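Local coordinates for protein oxygenase-reductase (Streptomyces fradiae, PDB 4OSP) that is the C-terminal ketoreductase domain of an oxygenase-reductase, a short-chain dehydrogenase/reductase that binds NADP(+) and probably reduces the C-6 ketone of angucyclinones in urdamycin biosynthesis, at residues Ala108-Gly113 against Val128-Lys133; Glu122-Leu127 against Glu167-Met172. All coordinates share one frame; numbering follows the deposited sequence.

Contact 1: Ala108-Gly113 against Val128-Lys133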
ATOM      1  N   ALA B 108     -16.822  10.989 -13.788  1.00 31.21           N
ATOM      2  CA  ALA B 108     -17.734  10.131 -14.546  1.00 34.86           C
ATOM      3  C   ALA B 108     -17.270   8.670 -14.650  1.00 37.00           C
ATOM      4  O   ALA B 108     -16.082   8.382 -14.839  1.00 37.28           O
ATOM      5  CB  ALA B 108     -17.996  10.710 -15.928  1.00 32.87           C
ATOM      6  N   GLY B 109     -18.224   7.757 -14.535  1.00 38.40           N
ATOM      7  CA  GLY B 109     -17.953   6.338 -14.708  1.00 41.03           C
ATOM      8  C   GLY B 109     -19.224   5.524 -14.683  1.00 42.29           C
ATOM      9  O   GLY B 109     -20.231   5.957 -14.125  1.00 44.23           O
ATOM     10  N   VAL B 110     -19.193   4.350 -15.303  1.00 42.64           N
ATOM     11  CA  VAL B 110     -20.346   3.453 -15.262  1.00 44.68           C
ATOM     12  C   VAL B 110     -19.948   2.077 -14.746  1.00 45.07           C
ATOM     13  O   VAL B 110     -18.867   1.574 -15.064  1.00 43.90           O
ATOM     14  CB  VAL B 110     -21.068   3.329 -16.635  1.00 43.72           C
ATOM     15  CG1 VAL B 110     -21.379   4.705 -17.215  1.00 44.44           C
ATOM     16  CG2 VAL B 110     -20.254   2.495 -17.617  1.00 43.54           C
ATOM     17  N   MET B 111     -20.820   1.481 -13.940  1.00 46.66           N
ATOM     18  CA  MET B 111     -20.614   0.118 -13.468  1.00 48.52           C
ATOM     19  C   MET B 111     -21.075  -0.929 -14.489  1.00 47.95           C
ATOM     20  O   MET B 111     -21.743  -0.599 -15.472  1.00 46.12           O
ATOM     21  CB  MET B 111     -21.260  -0.081 -12.098  1.00 50.71           C
ATOM     22  CG  MET B 111     -20.352   0.358 -10.960  1.00 54.90           C
ATOM     23  SD  MET B 111     -21.146   0.468  -9.351  1.00 63.33           S
ATOM     24  CE  MET B 111     -21.461   2.232  -9.231  1.00 59.97           C
ATOM     25  N   GLY B 112     -20.680  -2.179 -14.273  1.00 49.11           N
ATOM     26  CA  GLY B 112     -21.002  -3.265 -15.205  1.00 55.87           C
ATOM     27  C   GLY B 112     -22.259  -4.030 -14.828  1.00 60.03           C
ATOM     28  O   GLY B 112     -23.097  -4.312 -15.686  1.00 63.75           O
ATOM     29  N   GLY B 113     -22.381  -4.374 -13.544  1.00 60.41           N
ATOM     30  CA  GLY B 113     -23.560  -5.068 -13.016  1.00 61.62           C
ATOM     31  C   GLY B 113     -23.805  -6.427 -13.652  1.00 61.57           C
ATOM     32  O   GLY B 113     -24.909  -6.714 -14.118  1.00 62.70           O
ATOM     33  N   VAL B 128     -14.072   0.233 -20.376  1.00 26.17           N
ATOM     34  CA  VAL B 128     -12.755   0.816 -20.628  1.00 25.50           C
ATOM     35  C   VAL B 128     -12.905   2.214 -21.223  1.00 25.00           C
ATOM     36  O   VAL B 128     -12.394   3.193 -20.663  1.00 24.34           O
ATOM     37  CB  VAL B 128     -11.921  -0.066 -21.587  1.00 25.55           C
ATOM     38  CG1 VAL B 128     -10.702   0.693 -22.103  1.00 25.10           C
ATOM     39  CG2 VAL B 128     -11.494  -1.352 -20.894  1.00 26.67           C
ATOM     40  N   ALA B 129     -13.652   2.292 -22.330  1.00 24.38           N
ATOM     41  CA  ALA B 129     -13.867   3.532 -23.072  1.00 24.21           C
ATOM     42  C   ALA B 129     -14.321   4.664 -22.167  1.00 25.19           C
ATOM     43  O   ALA B 129     -13.851   5.804 -22.306  1.00 25.64           O
ATOM     44  CB  ALA B 129     -14.881   3.309 -24.190  1.00 23.93           C
ATOM     45  N   VAL B 130     -15.222   4.347 -21.235  1.00 24.86           N
ATOM     46  CA  VAL B 130     -15.801   5.350 -20.341  1.00 25.04           C
ATOM     47  C   VAL B 130     -14.942   5.607 -19.099  1.00 26.14           C
ATOM     48  O   VAL B 130     -14.738   6.756 -18.715  1.00 25.41           O
ATOM     49  CB  VAL B 130     -17.240   4.972 -19.891  1.00 25.67           C
ATOM     50  CG1 VAL B 130     -17.752   5.955 -18.838  1.00 25.54           C
ATOM     51  CG2 VAL B 130     -18.193   4.929 -21.081  1.00 26.21           C
ATOM     52  N   ASN B 131     -14.460   4.534 -18.465  1.00 27.56           N
ATOM     53  CA  ASN B 131     -13.818   4.644 -17.160  1.00 28.70           C
ATOM     54  C   ASN B 131     -12.294   4.858 -17.187  1.00 28.29           C
ATOM     55  O   ASN B 131     -11.725   5.311 -16.204  1.00 28.95           O
ATOM     56  CB  ASN B 131     -14.139   3.428 -16.282  1.00 31.48           C
ATOM     57  CG  ASN B 131     -15.631   3.136 -16.178  1.00 34.18           C
ATOM     58  OD1 ASN B 131     -16.431   4.004 -15.844  1.00 34.96           O
ATOM     59  ND2 ASN B 131     -16.002   1.888 -16.438  1.00 36.31           N
ATOM     60  N   ALA B 132     -11.638   4.500 -18.288  1.00 27.07           N
ATOM     61  CA  ALA B 132     -10.171   4.591 -18.364  1.00 26.23           C
ATOM     62  C   ALA B 132      -9.698   5.423 -19.559  1.00 24.60           C
ATOM     63  O   ALA B 132      -8.942   6.385 -19.399  1.00 24.14           O
ATOM     64  CB  ALA B 132      -9.554   3.202 -18.410  1.00 26.46           C
ATOM     65  N   LYS B 133     -10.157   5.049 -20.749  1.00 22.67           N
ATOM     66  CA  LYS B 133      -9.801   5.751 -21.973  1.00 21.61           C
ATOM     67  C   LYS B 133     -10.149   7.224 -21.913  1.00 21.19           C
ATOM     68  O   LYS B 133      -9.293   8.073 -22.168  1.00 21.44           O
ATOM     69  CB  LYS B 133     -10.465   5.109 -23.189  1.00 21.42           C
ATOM     70  CG  LYS B 133     -10.070   5.762 -24.510  1.00 21.00           C
ATOM     71  CD  LYS B 133     -10.361   4.853 -25.687  1.00 21.32           C
ATOM     72  CE  LYS B 133      -9.942   5.500 -27.007  1.00 21.75           C
ATOM     73  NZ  LYS B 133     -10.335   4.655 -28.167  1.00 21.68           N
TER

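Contact 2: Glu122-Leu127 against Glu167-Met172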
ATOM      1  N   GLU B 122     -17.826  -6.744 -25.657  1.00 39.46           N
ATOM      2  CA  GLU B 122     -18.460  -5.446 -25.918  1.00 40.04           C
ATOM      3  C   GLU B 122     -18.541  -4.613 -24.651  1.00 39.11           C
ATOM      4  O   GLU B 122     -18.119  -3.457 -24.631  1.00 40.92           O
ATOM      5  CB  GLU B 122     -19.869  -5.634 -26.491  1.00 44.35           C
ATOM      6  CG  GLU B 122     -19.915  -6.217 -27.902  1.00 51.14           C
ATOM      7  CD  GLU B 122     -19.521  -7.694 -27.970  1.00 54.20           C
ATOM      8  OE1 GLU B 122     -19.639  -8.412 -26.946  1.00 54.45           O
ATOM      9  OE2 GLU B 122     -19.097  -8.142 -29.062  1.00 56.82           O
ATOM     10  N   LEU B 123     -19.103  -5.202 -23.601  1.00 36.64           N
ATOM     11  CA  LEU B 123     -19.225  -4.546 -22.305  1.00 35.12           C
ATOM     12  C   LEU B 123     -17.854  -4.147 -21.756  1.00 34.72           C
ATOM     13  O   LEU B 123     -17.708  -3.085 -21.143  1.00 34.72           O
ATOM     14  CB  LEU B 123     -19.943  -5.467 -21.312  1.00 34.37           C
ATOM     15  CG  LEU B 123     -19.940  -5.078 -19.834  1.00 35.42           C
ATOM     16  CD1 LEU B 123     -20.767  -3.822 -19.578  1.00 34.42           C
ATOM     17  CD2 LEU B 123     -20.431  -6.237 -18.979  1.00 36.75           C
ATOM     18  N   PHE B 124     -16.856  -5.002 -21.973  1.00 34.99           N
ATOM     19  CA  PHE B 124     -15.507  -4.713 -21.516  1.00 35.44           C
ATOM     20  C   PHE B 124     -15.016  -3.430 -22.198  1.00 36.10           C
ATOM     21  O   PHE B 124     -14.580  -2.480 -21.525  1.00 33.89           O
ATOM     22  CB  PHE B 124     -14.564  -5.886 -21.813  1.00 34.63           C
ATOM     23  CG  PHE B 124     -13.192  -5.734 -21.199  1.00 32.67           C
ATOM     24  CD1 PHE B 124     -12.935  -6.196 -19.910  1.00 32.49           C
ATOM     25  CD2 PHE B 124     -12.165  -5.129 -21.905  1.00 31.45           C
ATOM     26  CE1 PHE B 124     -11.677  -6.057 -19.340  1.00 32.59           C
ATOM     27  CE2 PHE B 124     -10.903  -4.987 -21.341  1.00 32.26           C
ATOM     28  CZ  PHE B 124     -10.660  -5.451 -20.057  1.00 31.57           C
ATOM     29  N   ASP B 125     -15.120  -3.409 -23.529  1.00 35.47           N
ATOM     30  CA  ASP B 125     -14.804  -2.230 -24.329  1.00 34.52           C
ATOM     31  C   ASP B 125     -15.535  -0.994 -23.812  1.00 34.50           C
ATOM     32  O   ASP B 125     -14.948   0.084 -23.709  1.00 35.03           O
ATOM     33  CB  ASP B 125     -15.172  -2.474 -25.795  1.00 34.06           C
ATOM     34  CG  ASP B 125     -14.249  -3.473 -26.476  1.00 35.48           C
ATOM     35  OD1 ASP B 125     -13.276  -3.923 -25.844  1.00 35.63           O
ATOM     36  OD2 ASP B 125     -14.496  -3.815 -27.649  1.00 36.31           O
ATOM     37  N   ARG B 126     -16.806  -1.164 -23.464  1.00 33.53           N
ATOM     38  CA  ARG B 126     -17.640  -0.049 -23.033  1.00 36.94           C
ATOM     39  C   ARG B 126     -17.118   0.545 -21.721  1.00 35.55           C
ATOM     40  O   ARG B 126     -16.975   1.763 -21.597  1.00 37.27           O
ATOM     41  CB  ARG B 126     -19.107  -0.498 -22.899  1.00 41.00           C
ATOM     42  CG  ARG B 126     -20.019   0.476 -22.154  1.00 48.42           C
ATOM     43  CD  ARG B 126     -20.862   1.317 -23.106  1.00 54.87           C
ATOM     44  NE  ARG B 126     -21.009   2.702 -22.643  1.00 62.57           N
ATOM     45  CZ  ARG B 126     -21.146   3.756 -23.451  1.00 66.38           C
ATOM     46  NH1 ARG B 126     -21.160   3.597 -24.772  1.00 66.19           N
ATOM     47  NH2 ARG B 126     -21.264   4.977 -22.940  1.00 67.24           N
ATOM     48  N   LEU B 127     -16.826  -0.320 -20.752  1.00 33.19           N
ATOM     49  CA  LEU B 127     -16.324   0.117 -19.451  1.00 30.69           C
ATOM     50  C   LEU B 127     -14.960   0.797 -19.558  1.00 28.72           C
ATOM     51  O   LEU B 127     -14.723   1.808 -18.904  1.00 30.16           O
ATOM     52  CB  LEU B 127     -16.257  -1.056 -18.474  1.00 31.80           C
ATOM     53  CG  LEU B 127     -17.597  -1.674 -18.037  1.00 33.32           C
ATOM     54  CD1 LEU B 127     -17.457  -3.168 -17.800  1.00 33.64           C
ATOM     55  CD2 LEU B 127     -18.148  -0.992 -16.799  1.00 32.07           C
ATOM     56  N   GLU B 167     -18.247  -6.854  -9.848  1.00 54.45           N
ATOM     57  CA  GLU B 167     -17.931  -5.628 -10.550  1.00 51.72           C
ATOM     58  C   GLU B 167     -16.454  -5.607 -10.946  1.00 49.65           C
ATOM     59  O   GLU B 167     -15.797  -4.561 -10.921  1.00 48.21           O
ATOM     60  CB  GLU B 167     -18.293  -4.430  -9.665  1.00 56.43           C
ATOM     61  CG  GLU B 167     -19.016  -3.299 -10.384  1.00 60.33           C
ATOM     62  CD  GLU B 167     -20.051  -3.791 -11.376  1.00 59.66           C
ATOM     63  OE1 GLU B 167     -21.241  -3.850 -11.012  1.00 60.55           O
ATOM     64  OE2 GLU B 167     -19.669  -4.133 -12.516  1.00 62.69           O
ATOM     65  N   VAL B 168     -15.943  -6.772 -11.327  1.00 46.60           N
ATOM     66  CA  VAL B 168     -14.510  -6.942 -11.557  1.00 45.91           C
ATOM     67  C   VAL B 168     -13.999  -6.084 -12.722  1.00 44.94           C
ATOM     68  O   VAL B 168     -12.986  -5.382 -12.594  1.00 44.25           O
ATOM     69  CB  VAL B 168     -14.109  -8.442 -11.711  1.00 43.56           C
ATOM     70  CG1 VAL B 168     -14.926  -9.126 -12.798  1.00 43.29           C
ATOM     71  CG2 VAL B 168     -12.609  -8.583 -11.975  1.00 42.84           C
ATOM     72  N   ALA B 169     -14.714  -6.124 -13.843  1.00 43.39           N
ATOM     73  CA  ALA B 169     -14.345  -5.327 -15.004  1.00 41.13           C
ATOM     74  C   ALA B 169     -14.299  -3.829 -14.653  1.00 40.82           C
ATOM     75  O   ALA B 169     -13.393  -3.110 -15.090  1.00 42.15           O
ATOM     76  CB  ALA B 169     -15.304  -5.592 -16.151  1.00 41.21           C
ATOM     77  N   TYR B 170     -15.265  -3.377 -13.848  1.00 37.83           N
ATOM     78  CA  TYR B 170     -15.328  -1.988 -13.397  1.00 37.19           C
ATOM     79  C   TYR B 170     -14.132  -1.608 -12.522  1.00 37.79           C
ATOM     80  O   TYR B 170     -13.579  -0.512 -12.664  1.00 39.09           O
ATOM     81  CB  TYR B 170     -16.638  -1.733 -12.654  1.00 36.37           C
ATOM     82  CG  TYR B 170     -16.684  -0.457 -11.824  1.00 37.16           C
ATOM     83  CD1 TYR B 170     -17.126   0.752 -12.379  1.00 38.08           C
ATOM     84  CD2 TYR B 170     -16.332  -0.467 -10.474  1.00 37.98           C
ATOM     85  CE1 TYR B 170     -17.195   1.920 -11.616  1.00 36.34           C
ATOM     86  CE2 TYR B 170     -16.399   0.694  -9.701  1.00 38.55           C
ATOM     87  CZ  TYR B 170     -16.830   1.883 -10.278  1.00 37.68           C
ATOM     88  OH  TYR B 170     -16.892   3.028  -9.507  1.00 38.64           O
ATOM     89  N   ALA B 171     -13.737  -2.516 -11.626  1.00 36.13           N
ATOM     90  CA  ALA B 171     -12.571  -2.312 -10.766  1.00 32.04           C
ATOM     91  C   ALA B 171     -11.273  -2.205 -11.577  1.00 32.39           C
ATOM     92  O   ALA B 171     -10.391  -1.394 -11.256  1.00 31.19           O
ATOM     93  CB  ALA B 171     -12.467  -3.428  -9.754  1.00 31.56           C
ATOM     94  N   MET B 172     -11.159  -3.019 -12.622  1.00 31.08           N
ATOM     95  CA  MET B 172     -10.011  -2.936 -13.528  1.00 33.91           C
ATOM     96  C   MET B 172      -9.885  -1.551 -14.138  1.00 33.96           C
ATOM     97  O   MET B 172      -8.783  -0.977 -14.182  1.00 33.40           O
ATOM     98  CB  MET B 172     -10.081  -4.003 -14.627  1.00 34.00           C
ATOM     99  CG  MET B 172      -9.875  -5.410 -14.091  1.00 36.61           C
ATOM    100  SD  MET B 172     -10.269  -6.711 -15.262  1.00 38.10           S
ATOM    101  CE  MET B 172      -8.873  -6.642 -16.384  1.00 35.26           C
TER

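Contact 1: Ala108-Gly113 against Val128-Lys133
The side-chain amide of Asn131 reads both backbone polar atoms of Val110. Val110 N donates to Asn131 OD1 over 2.8 Å, lying in the carbonyl plane on a lone pair, while Asn131 ND2 returns a longer bond of 3.2 Å to Val110 O. Both are bent at hydrogen, each with an N-H...O angle of 147°, and the second acceptor is tilted 19° from the amide plane. Being gripped at both ends fixes the amide flip. With CG anti to its carbonyl carbon (chi1 -52°), Asn131 reaches off the helix to the loop. Asn131 OD1 also lies 3.0 Å from Gly109 CA, at a residue that carries no side chain to block the approach. Beside this polar pair, Val130 sets CG1 4.2 Å from CG1 of Val110, the two side chains crossing at about a right angle.

Asn131 sits in a wider pi-type turn, where Val128 O accepts from the backbone N of both Ala132 and Lys133. Gly109 belongs to the NADP(+) site, and Asn131 probably corresponds to the conserved helix asparagine of the SDR family. The contact ties the loop leaving strand 103-106 of the Rossmann sheet to helix 121-142, whose neighbour, helix 168-187, touches Asn131 through Thr173.

Contact 2: Glu122-Leu127 against Glu167-Met172
Leu127 and Ala169 meet where two helices of the SDR Rossmann fold, 121-142 and 168-187, run side by side. Their short segments point roughly the same way, with axes 34° apart and 9.8 Å at closest approach. The tight part is small: Leu127 CD1 lies 3.6 Å from Ala169 CB, and the short alanine side chain lets the leucine come close to the opposing helix. The other branch, Leu127 CD2, only grazes Tyr170 CB at 4.5 Å. The tyrosine ring leads away from this interface towards Ser157, Leu159 and Met111. Its side chain lies about 4 Å, between nearest atoms, from that of Lys174 of the NADP(+) site, a spacing that fits the Tyr-x-x-x-Lys motif of the SDR family.

Between the two segments, packing is looser around Phe124, whose CG stands anti to the backbone N (chi1 -172°), a torsion that carries the ring across to the other helix. Ala169 CB comes obliquely to CD1 of Phe124 at 4.5 Å. Here the helix pair opens not to solvent but to the second subunit: Phe137 of that subunit meets the Phe124 ring edge-to-face, and Phe136 of the same subunit touches both Phe124 and Met172. Solvent is nearer on the far side of helix 121-142, where Glu122 is exposed and turned from the interface. Asp125, partly exposed, forms a salt bridge through OD1 with Lys133 of the second subunit. Within the chain, Met172 closes the aromatic end: its chain bends at chi3 (75°) and brings Met172 CE to the edge of the Phe124 ring, near the ring plane and 4.1 Å from Phe124 CE1.

In the fold
Both contacts draw on helix 121-142, at successive turns. Contact 2 is the more fully buried, apolar from end to end and joined to the second subunit through aromatic rings; contact 1, only partly buried and nearer the centre of the chain, relies on an amide binding loop backbone beside the cofactor site. The two meet directly. Glu167, at the N-cap position of helix 168-187, probably hydrogen-bonds through OE2 to Gly112 N and through OE1 to Gly113 N, while Val110 O packs against Leu127 and Tyr170. Loop 108-113 is thus held by both helices, and both contacts reach the second subunit.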